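Local atomic coordinates of nicotinamide riboside transporter PnuC (PDB entry 4QTN), a protein that probably carries the vitamin B3 precursor nicotinamide riboside across the bacterial inner membrane, working as a homotrimeric permease. Residues 30-33 against 34-38; 86-89 against 90-94; 208-211 against 212-215; 227-230 against 231-235. One frame throughout, in Å; residues are numbered along the deposited sequence.

Interaction 1 of 4, residues 30-33 against 34-38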
loop_
_atom_site.group_PDB
_atom_site.type_symbol
_atom_site.label_atom_id
_atom_site.label_comp_id
_atom_site.label_asym_id
_atom_site.label_seq_id
_atom_site.Cartn_x
_atom_site.Cartn_y
_atom_site.Cartn_z
ATOM N N GLN C 30 -2.158 8.956 17.032
ATOM C CA GLN C 30 -2.738 8.156 18.079
ATOM C C GLN C 30 -3.258 9.058 19.206
ATOM O O GLN C 30 -4.363 8.848 19.714
ATOM C CB GLN C 30 -1.702 7.147 18.604
ATOM C CG GLN C 30 -2.275 5.799 19.012
ATOM C CD GLN C 30 -3.325 5.284 18.042
ATOM O OE1 GLN C 30 -4.501 5.165 18.397
ATOM N NE2 GLN C 30 -2.906 4.974 16.810
ATOM N N ALA C 31 -2.467 10.077 19.564
ATOM C CA ALA C 31 -2.875 11.077 20.566
ATOM C C ALA C 31 -4.076 11.839 20.080
ATOM O O ALA C 31 -5.049 12.016 20.814
ATOM C CB ALA C 31 -1.738 12.038 20.865
ATOM N N VAL C 32 -4.014 12.285 18.829
ATOM C CA VAL C 32 -5.089 13.069 18.244
ATOM C C VAL C 32 -6.402 12.265 18.113
ATOM O O VAL C 32 -7.474 12.806 18.358
ATOM C CB VAL C 32 -4.660 13.726 16.913
ATOM C CG1 VAL C 32 -5.860 14.279 16.165
ATOM C CG2 VAL C 32 -3.647 14.827 17.184
ATOM N N VAL C 33 -6.311 10.965 17.790
ATOM C CA VAL C 33 -7.525 10.101 17.764
ATOM C C VAL C 33 -8.198 9.938 19.140
ATOM O O VAL C 33 -9.424 9.828 19.232
ATOM C CB VAL C 33 -7.265 8.723 17.101
ATOM C CG1 VAL C 33 -7.664 7.580 18.027
ATOM C CG2 VAL C 33 -8.011 8.624 15.779
ATOM N N PHE C 34 -7.389 9.970 20.199
ATOM C CA PHE C 34 -7.877 9.818 21.575
ATOM C C PHE C 34 -8.394 11.139 22.169
ATOM O O PHE C 34 -9.357 11.144 22.939
ATOM C CB PHE C 34 -6.776 9.222 22.459
ATOM C CG PHE C 34 -6.915 9.544 23.916
ATOM C CD1 PHE C 34 -6.350 10.707 24.444
ATOM C CD2 PHE C 34 -7.570 8.670 24.772
ATOM C CE1 PHE C 34 -6.468 10.999 25.788
ATOM C CE2 PHE C 34 -7.690 8.958 26.125
ATOM C CZ PHE C 34 -7.143 10.125 26.631
ATOM N N VAL C 35 -7.756 12.258 21.819
ATOM C CA VAL C 35 -8.294 13.570 22.211
ATOM C C VAL C 35 -9.621 13.833 21.463
ATOM O O VAL C 35 -10.130 14.934 21.451
ATOM C CB VAL C 35 -7.262 14.731 22.025
ATOM C CG1 VAL C 35 -7.722 15.987 22.756
ATOM C CG2 VAL C 35 -5.902 14.319 22.561
ATOM N N PHE C 36 -10.176 12.779 20.877
ATOM C CA PHE C 36 -11.506 12.824 20.319
ATOM C C PHE C 36 -12.385 11.828 21.032
ATOM O O PHE C 36 -13.584 12.034 21.161
ATOM C CB PHE C 36 -11.470 12.483 18.840
ATOM C CG PHE C 36 -11.313 13.673 17.940
ATOM C CD1 PHE C 36 -10.072 14.284 17.780
ATOM C CD2 PHE C 36 -12.400 14.165 17.215
ATOM C CE1 PHE C 36 -9.917 15.360 16.913
ATOM C CE2 PHE C 36 -12.250 15.249 16.360
ATOM C CZ PHE C 36 -11.006 15.844 16.208
ATOM N N ASN C 37 -11.781 10.738 21.491
ATOM C CA ASN C 37 -12.526 9.637 22.098
ATOM C C ASN C 37 -11.943 9.190 23.446
ATOM O O ASN C 37 -11.372 8.102 23.541
ATOM C CB ASN C 37 -12.577 8.442 21.133
ATOM C CG ASN C 37 -13.962 8.206 20.555
ATOM O OD1 ASN C 37 -14.217 7.171 19.944
ATOM N ND2 ASN C 37 -14.864 9.165 20.749
ATOM N N PRO C 38 -12.103 10.017 24.504
ATOM C CA PRO C 38 -11.457 9.667 25.774
ATOM C C PRO C 38 -12.011 8.356 26.338
ATOM O O PRO C 38 -11.311 7.641 27.068
ATOM C CB PRO C 38 -11.824 10.846 26.696
ATOM C CG PRO C 38 -12.370 11.912 25.794
ATOM C CD PRO C 38 -12.983 11.186 24.646
#
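Val35 N donates to Ala31 O at 2.9 Å with an N-H...O angle of 162°, a nearly straight bond between residues 30-33 and 34-38. One residue earlier, Phe34 N reaches Gln30 O at 3.3 Å along a more bent path of 141°, and it also makes a weak bond to Ala31 O, so that carbonyl meets two successive amides. Beyond these the helical pattern frays: the bond from Asn37 N to Val33 O is weak at 3.4 Å, and Val35 is the first residue to leave helical backbone angles. This is the C-terminal end of the transmembrane helix 17-34. In the departing chain the side-chain amide of Asn37 turns back on its neighbour, ND2 donating to Phe36 O at 3.2 Å from above the carbonyl plane.

Several side chains lie against backbone oxygens. With CG1 of Val35 anti to the backbone N (chi1 -166°), CG2 is left beside that N and faces Ala31 O. The Phe36 ring presents its edge to Val32 O, which lies near the ring plane, with CD1 the closest ring atom. Farther along that edge, CE1 comes within 4.3 Å of Val32 CG1, an apolar contact between residues four apart.

Around the turn, Phe34 touches Ser44 of helix 41-59, while Val32 and Phe36 both pack on Thr142 of a second subunit. With the N-H...O hydrogen bonds weakening after Val35, apolar side chains lie against the last carbonyls, consistent with packing on a second subunit.

Interaction 2 of 4, residues 86-89 against 90-94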
loop_
_atom_site.group_PDB
_atom_site.type_symbol
_atom_site.label_atom_id
_atom_site.label_comp_id
_atom_site.label_asym_id
_atom_site.label_seq_id
_atom_site.Cartn_x
_atom_site.Cartn_y
_atom_site.Cartn_z
ATOM N N GLY C 86 -10.343 -14.691 16.988
ATOM C CA GLY C 86 -9.028 -15.076 16.479
ATOM C C GLY C 86 -7.902 -14.307 17.150
ATOM O O GLY C 86 -6.904 -14.894 17.587
ATOM N N GLU C 87 -8.071 -12.992 17.255
ATOM C CA GLU C 87 -7.027 -12.130 17.802
ATOM C C GLU C 87 -6.904 -12.262 19.309
ATOM O O GLU C 87 -5.835 -12.060 19.860
ATOM C CB GLU C 87 -7.249 -10.667 17.397
ATOM C CG GLU C 87 -7.335 -10.454 15.886
ATOM C CD GLU C 87 -5.992 -10.612 15.183
ATOM O OE1 GLU C 87 -5.071 -9.831 15.494
ATOM O OE2 GLU C 87 -5.860 -11.507 14.305
HETATM N N MSE C 88 -7.985 -12.661 19.969
HETATM C CA MSE C 88 -8.019 -12.658 21.434
HETATM C C MSE C 88 -7.290 -13.839 22.058
HETATM O O MSE C 88 -6.577 -13.672 23.053
HETATM C CB MSE C 88 -9.453 -12.485 21.950
HETATM C CG MSE C 88 -10.247 -13.785 22.001
HETATM SE SE MSE C 88 -11.158 -13.910 23.741
HETATM C CE MSE C 88 -9.572 -13.946 24.925
HETATM N N MSE C 89 -7.458 -15.032 21.479
HETATM C CA MSE C 89 -6.779 -16.233 21.988
HETATM C C MSE C 89 -5.321 -16.192 21.614
HETATM O O MSE C 89 -4.464 -16.681 22.359
HETATM C CB MSE C 89 -7.444 -17.523 21.492
HETATM C CG MSE C 89 -7.701 -17.520 19.986
HETATM SE SE MSE C 89 -8.395 -19.276 19.401
HETATM C CE MSE C 89 -10.294 -18.792 19.149
ATOM N N LEU C 90 -5.025 -15.575 20.465
ATOM C CA LEU C 90 -3.647 -15.461 19.961
ATOM C C LEU C 90 -2.765 -14.620 20.889
ATOM O O LEU C 90 -1.712 -15.083 21.326
ATOM C CB LEU C 90 -3.636 -14.871 18.546
ATOM C CG LEU C 90 -2.457 -15.136 17.593
ATOM C CD1 LEU C 90 -2.322 -13.977 16.619
ATOM C CD2 LEU C 90 -1.139 -15.372 18.312
ATOM N N ASN C 91 -3.198 -13.389 21.182
ATOM C CA ASN C 91 -2.433 -12.489 22.045
ATOM C C ASN C 91 -2.288 -13.007 23.470
ATOM O O ASN C 91 -1.184 -13.001 24.025
ATOM C CB ASN C 91 -3.026 -11.080 22.049
ATOM C CG ASN C 91 -2.758 -10.331 20.754
ATOM O OD1 ASN C 91 -1.933 -9.411 20.704
ATOM N ND2 ASN C 91 -3.460 -10.717 19.699
ATOM N N LEU C 92 -3.390 -13.490 24.051
ATOM C CA LEU C 92 -3.383 -13.946 25.454
ATOM C C LEU C 92 -2.545 -15.229 25.700
ATOM O O LEU C 92 -1.670 -15.243 26.570
ATOM C CB LEU C 92 -4.811 -14.112 25.989
ATOM C CG LEU C 92 -4.944 -14.175 27.514
ATOM C CD1 LEU C 92 -4.527 -12.858 28.141
ATOM C CD2 LEU C 92 -6.361 -14.539 27.924
ATOM N N LEU C 93 -2.801 -16.284 24.920
ATOM C CA LEU C 93 -2.109 -17.569 25.114
ATOM C C LEU C 93 -0.684 -17.608 24.538
ATOM O O LEU C 93 0.192 -18.221 25.126
ATOM C CB LEU C 93 -2.921 -18.739 24.544
ATOM C CG LEU C 93 -4.450 -18.710 24.563
ATOM C CD1 LEU C 93 -4.989 -19.991 23.951
ATOM C CD2 LEU C 93 -5.003 -18.514 25.965
ATOM N N VAL C 94 -0.472 -16.986 23.375
ATOM C CA VAL C 94 0.810 -17.098 22.655
ATOM C C VAL C 94 1.746 -15.907 22.896
ATOM O O VAL C 94 2.867 -16.090 23.369
ATOM C CB VAL C 94 0.601 -17.307 21.135
ATOM C CG1 VAL C 94 1.919 -17.208 20.388
ATOM C CG2 VAL C 94 -0.042 -18.650 20.873
#
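Asn91 holds Glu87 O twice, by its backbone N and by its side-chain ND2, within the transmembrane helix 85-107. The amide of Asn91 lies one helical turn beyond the carbonyl, and the backbone bond is almost straight at 170° over 3.2 Å. The side-chain bond is shorter, 2.7 Å from ND2 to Glu87 O. A chi1 of -73° lays CG beside the backbone N, folding the carboxamide back along the helix; the acceptor is tilted 18° from the amide plane.

Further i to i+4 backbone bonds follow: Leu93 N donates to Met89 O at 3.1 Å, and Leu92 N makes a weak bond to Met88 O. Apolar contacts run in the same i to i+4 steps. The selenomethionine Met88 approaches Leu92 with its CE methyl, whereas selenomethionine Met89 meets Leu93 through CB rather than its tip.

The surroundings place these groups. Glu87 extends to Tyr75, where OE1 forms a hydrogen bond with the hydroxyl, and Asn91 packs on Val72 and Tyr75 of helix 64-80. The side chain of Asn91 is about 5 Å from bound nicotinamide riboside, so the side chain that grips the Glu87 carbonyl lies close to the substrate. Among the apolar pairs, Met88 CE is 4.4 Å from Leu92 CD2, and Leu93 CD1 stands 4.3 Å from Met89 CB.

Interaction 3 of 4, residues 208-211 against 212-215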
loop_
_atom_site.group_PDB
_atom_site.type_symbol
_atom_site.label_atom_id
_atom_site.label_comp_id
_atom_site.label_asym_id
_atom_site.label_seq_id
_atom_site.Cartn_x
_atom_site.Cartn_y
_atom_site.Cartn_z
ATOM N N LEU C 208 -11.235 2.510 16.244
ATOM C CA LEU C 208 -10.309 3.259 15.411
ATOM C C LEU C 208 -8.852 3.228 15.880
ATOM O O LEU C 208 -7.959 3.107 15.054
ATOM C CB LEU C 208 -10.772 4.690 15.203
ATOM C CG LEU C 208 -10.532 5.156 13.774
ATOM C CD1 LEU C 208 -11.638 4.636 12.854
ATOM C CD2 LEU C 208 -10.426 6.670 13.702
ATOM N N PRO C 209 -8.603 3.312 17.213
ATOM C CA PRO C 209 -7.197 3.311 17.610
ATOM C C PRO C 209 -6.442 2.061 17.132
ATOM O O PRO C 209 -5.263 2.151 16.778
ATOM C CB PRO C 209 -7.258 3.351 19.140
ATOM C CG PRO C 209 -8.591 3.925 19.458
ATOM C CD PRO C 209 -9.505 3.445 18.375
ATOM N N LEU C 210 -7.119 0.916 17.091
ATOM C CA LEU C 210 -6.440 -0.334 16.750
ATOM C C LEU C 210 -6.451 -0.661 15.250
ATOM O O LEU C 210 -5.477 -1.211 14.728
ATOM C CB LEU C 210 -6.965 -1.505 17.587
ATOM C CG LEU C 210 -6.763 -1.393 19.106
ATOM C CD1 LEU C 210 -7.068 -2.712 19.796
ATOM C CD2 LEU C 210 -5.356 -0.924 19.448
ATOM N N LEU C 211 -7.539 -0.313 14.560
ATOM C CA LEU C 211 -7.549 -0.366 13.104
ATOM C C LEU C 211 -6.484 0.567 12.557
ATOM O O LEU C 211 -5.753 0.206 11.636
ATOM C CB LEU C 211 -8.922 0.006 12.541
ATOM C CG LEU C 211 -9.035 0.176 11.015
ATOM C CD1 LEU C 211 -8.374 -0.972 10.247
ATOM C CD2 LEU C 211 -10.489 0.322 10.613
ATOM N N LEU C 212 -6.382 1.766 13.134
ATOM C CA LEU C 212 -5.325 2.689 12.738
ATOM C C LEU C 212 -3.963 2.142 13.099
ATOM O O LEU C 212 -3.016 2.254 12.320
ATOM C CB LEU C 212 -5.521 4.081 13.340
ATOM C CG LEU C 212 -5.883 5.187 12.339
ATOM C CD1 LEU C 212 -5.603 6.542 12.948
ATOM C CD2 LEU C 212 -5.132 5.053 11.024
HETATM N N MSE C 213 -3.872 1.519 14.272
HETATM C CA MSE C 213 -2.635 0.898 14.696
HETATM C C MSE C 213 -2.116 -0.076 13.655
HETATM O O MSE C 213 -0.939 -0.031 13.304
HETATM C CB MSE C 213 -2.812 0.191 16.015
HETATM C CG MSE C 213 -1.499 -0.465 16.364
HETATM SE SE MSE C 213 -1.742 -1.528 17.971
HETATM C CE MSE C 213 -2.773 -2.988 17.157
ATOM N N TYR C 214 -2.984 -0.955 13.145
ATOM C CA TYR C 214 -2.558 -1.937 12.142
ATOM C C TYR C 214 -2.149 -1.360 10.806
ATOM O O TYR C 214 -1.392 -1.992 10.077
ATOM C CB TYR C 214 -3.575 -3.064 11.968
ATOM C CG TYR C 214 -3.319 -4.159 12.924
ATOM C CD1 TYR C 214 -2.413 -5.160 12.625
ATOM C CD2 TYR C 214 -3.881 -4.134 14.190
ATOM C CE1 TYR C 214 -2.107 -6.141 13.545
ATOM C CE2 TYR C 214 -3.593 -5.116 15.120
ATOM C CZ TYR C 214 -2.698 -6.115 14.797
ATOM O OH TYR C 214 -2.398 -7.095 15.718
ATOM N N VAL C 215 -2.618 -0.155 10.480
ATOM C CA VAL C 215 -2.086 0.534 9.310
ATOM C C VAL C 215 -0.657 0.994 9.579
ATOM O O VAL C 215 0.222 0.788 8.754
ATOM C CB VAL C 215 -2.980 1.696 8.837
ATOM C CG1 VAL C 215 -2.343 2.438 7.659
ATOM C CG2 VAL C 215 -4.333 1.161 8.436
#
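Leu212 N donates to Leu208 O at 2.8 Å, the first of a run of i to i+4 backbone bonds. Tyr214 N reaches Leu210 O at 3.0 Å and 157°, while Met213 N approaches Pro209 O from above the carbonyl plane and is more bent at 139°. The last, Val215 N to Leu211 O, is weak.

Together they form the opening turns of the transmembrane helix 208-234. Pro209 lies in its first turn, where the ring-blocked nitrogen costs no helical bond.

Aromatic contact comes from Tyr214, whose ring offers an edge to Leu210 O: the oxygen lies in the ring plane, 3.4 Å from CD2. The same ring packs edge-to-face with Tyr217, a nicotinamide riboside-binding residue, and its side chain is about 4 Å from the bound ligand.

Apolar packing centres on Leu210 and the selenomethionine Met213, which run side by side and point the same way. An extended start, with CG anti to the backbone N at 178°, carries Met213 out alongside the leucine before the chain turns about its CG-SE bond; CD2 of Leu210 then lies 4.0 Å from both SE and CE. Leu212 packs on Ile29 of helix 17-34 and on Leu191 of a second subunit.

Interaction 4 of 4, residues 227-230 against 231-235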
loop_
_atom_site.group_PDB
_atom_site.type_symbol
_atom_site.label_atom_id
_atom_site.label_comp_id
_atom_site.label_asym_id
_atom_site.label_seq_id
_atom_site.Cartn_x
_atom_site.Cartn_y
_atom_site.Cartn_z
ATOM N N ASN C 227 15.362 -2.502 7.525
ATOM C CA ASN C 227 16.350 -2.295 8.590
ATOM C C ASN C 227 16.986 -3.554 9.072
ATOM O O ASN C 227 18.198 -3.587 9.314
ATOM C CB ASN C 227 15.729 -1.605 9.784
ATOM C CG ASN C 227 16.776 -1.026 10.724
ATOM O OD1 ASN C 227 17.509 -0.086 10.360
ATOM N ND2 ASN C 227 16.853 -1.573 11.942
ATOM N N TRP C 228 16.163 -4.576 9.299
ATOM C CA TRP C 228 16.669 -5.915 9.609
ATOM C C TRP C 228 17.601 -6.489 8.536
ATOM O O TRP C 228 18.537 -7.212 8.862
ATOM C CB TRP C 228 15.531 -6.879 9.936
ATOM C CG TRP C 228 15.241 -6.884 11.347
ATOM C CD1 TRP C 228 14.852 -5.825 12.093
ATOM C CD2 TRP C 228 15.364 -7.988 12.244
ATOM N NE1 TRP C 228 14.710 -6.191 13.412
ATOM C CE2 TRP C 228 15.017 -7.518 13.532
ATOM C CE3 TRP C 228 15.711 -9.332 12.087
ATOM C CZ2 TRP C 228 15.013 -8.348 14.658
ATOM C CZ3 TRP C 228 15.717 -10.158 13.217
ATOM C CH2 TRP C 228 15.371 -9.660 14.479
ATOM N N THR C 229 17.388 -6.142 7.271
ATOM C CA THR C 229 18.403 -6.454 6.279
ATOM C C THR C 229 19.743 -5.783 6.601
ATOM O O THR C 229 20.775 -6.458 6.680
ATOM C CB THR C 229 17.959 -6.143 4.853
ATOM O OG1 THR C 229 16.912 -7.033 4.503
ATOM C CG2 THR C 229 19.097 -6.370 3.894
ATOM N N LYS C 230 19.724 -4.465 6.804
ATOM C CA LYS C 230 20.941 -3.733 7.187
ATOM C C LYS C 230 21.610 -4.407 8.400
ATOM O O LYS C 230 22.840 -4.460 8.501
ATOM C CB LYS C 230 20.636 -2.242 7.463
ATOM C CG LYS C 230 20.364 -1.417 6.193
ATOM C CD LYS C 230 19.307 -0.309 6.413
ATOM C CE LYS C 230 19.921 1.050 6.765
ATOM N NZ LYS C 230 19.932 2.014 5.620
ATOM N N LEU C 231 20.783 -4.979 9.262
ATOM C CA LEU C 231 21.213 -5.566 10.512
ATOM C C LEU C 231 21.887 -6.910 10.253
ATOM O O LEU C 231 22.946 -7.209 10.803
ATOM C CB LEU C 231 19.980 -5.782 11.374
ATOM C CG LEU C 231 19.797 -5.419 12.844
ATOM C CD1 LEU C 231 20.558 -4.180 13.278
ATOM C CD2 LEU C 231 18.304 -5.235 13.049
ATOM N N VAL C 232 21.255 -7.730 9.421
ATOM C CA VAL C 232 21.810 -9.035 9.060
ATOM C C VAL C 232 23.202 -8.902 8.443
ATOM O O VAL C 232 24.045 -9.746 8.659
ATOM C CB VAL C 232 20.865 -9.824 8.104
ATOM C CG1 VAL C 232 21.652 -10.761 7.203
ATOM C CG2 VAL C 232 19.827 -10.601 8.900
ATOM N N LYS C 233 23.435 -7.836 7.678
ATOM C CA LYS C 233 24.761 -7.584 7.145
ATOM C C LYS C 233 25.743 -7.181 8.221
ATOM O O LYS C 233 26.860 -7.641 8.220
ATOM C CB LYS C 233 24.734 -6.532 6.044
ATOM C CG LYS C 233 24.727 -7.107 4.635
ATOM C CD LYS C 233 24.482 -6.023 3.583
ATOM C CE LYS C 233 23.484 -6.478 2.514
ATOM N NZ LYS C 233 22.299 -5.564 2.420
ATOM N N ARG C 234 25.329 -6.332 9.153
ATOM C CA ARG C 234 26.255 -5.866 10.191
ATOM C C ARG C 234 26.898 -7.051 10.917
ATOM O O ARG C 234 27.915 -6.891 11.592
ATOM C CB ARG C 234 25.572 -4.900 11.197
ATOM C CG ARG C 234 25.179 -3.523 10.628
ATOM C CD ARG C 234 25.186 -2.431 11.705
ATOM N NE ARG C 234 26.563 -2.026 12.021
ATOM C CZ ARG C 234 27.219 -2.380 13.126
ATOM N NH1 ARG C 234 26.602 -3.103 14.060
ATOM N NH2 ARG C 234 28.489 -2.000 13.305
ATOM N N HIS C 235 26.339 -8.247 10.725
ATOM C CA HIS C 235 26.793 -9.428 11.467
ATOM C C HIS C 235 26.887 -10.706 10.623
ATOM O O HIS C 235 26.103 -11.646 10.801
ATOM C CB HIS C 235 25.914 -9.606 12.678
ATOM C CG HIS C 235 25.617 -8.318 13.367
ATOM N ND1 HIS C 235 24.579 -8.161 14.258
ATOM C CD2 HIS C 235 26.216 -7.107 13.272
ATOM C CE1 HIS C 235 24.566 -6.914 14.695
ATOM N NE2 HIS C 235 25.546 -6.253 14.107
#
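The probable cytoplasmic end of helix 208-234 carries a CH-pi contact between Trp228 and Leu231, three residues apart. CD2 of Leu231 stands over one face of the indole, 3.7 Å from the centroid of the five-membered ring and 13° off its normal. Its nearest ring atom is Trp228 CD1 at 3.6 Å, which places the methyl on the pyrrole part of the indole. The two side chains meet at a slant, the leucine reaching the ring from the following turn.

The backbone keeps its helical bonds here. Val232 N donates to Trp228 O at 2.8 Å and 160°, and Leu231 N to Asn227 O at 2.9 Å along a more bent line of 132°. Lys233 N and Arg234 N continue the series to Thr229 O and Lys230 O, each at 3.2 Å. On another side of the helix Thr229 and Lys233 run side by side: the methyl CG2, anti to the threonine N, comes 3.6 Å from NZ, a van der Waals approach of the methyl to the amine.

Outside the segments, the polar ends tie this helix to the end of helix 41-59: Trp228 NE1 bonds to Val57 O and Asn227 ND2 to Gly58 O. Trp182, part of the ligand pocket on helix 181-198, packs edge-to-face with Trp228, which thus meets that helix as well as Leu231.

All four contacts are local and follow one another in series along the chain; none nests within or crosses another. Each closes only a turn of its own helix or helix end, and no longer loop. Interaction 1 ends helix 17-34 and leads into the loop before helix 41-59. Interaction 2 follows in the early turns of helix 85-107, its centre about 26 Å away. Interaction 3 begins helix 208-234 and touches both: Val33 CG2 lies 3.7 Å from Leu208 CD2, and Glu87 OE1 packs 3.8 Å from Tyr214 OH. Interactions 1 and 3 also share the border with the second subunit. Interaction 4 finishes helix 208-234, about 28 Å between centres from interaction 3, across the chain's centre.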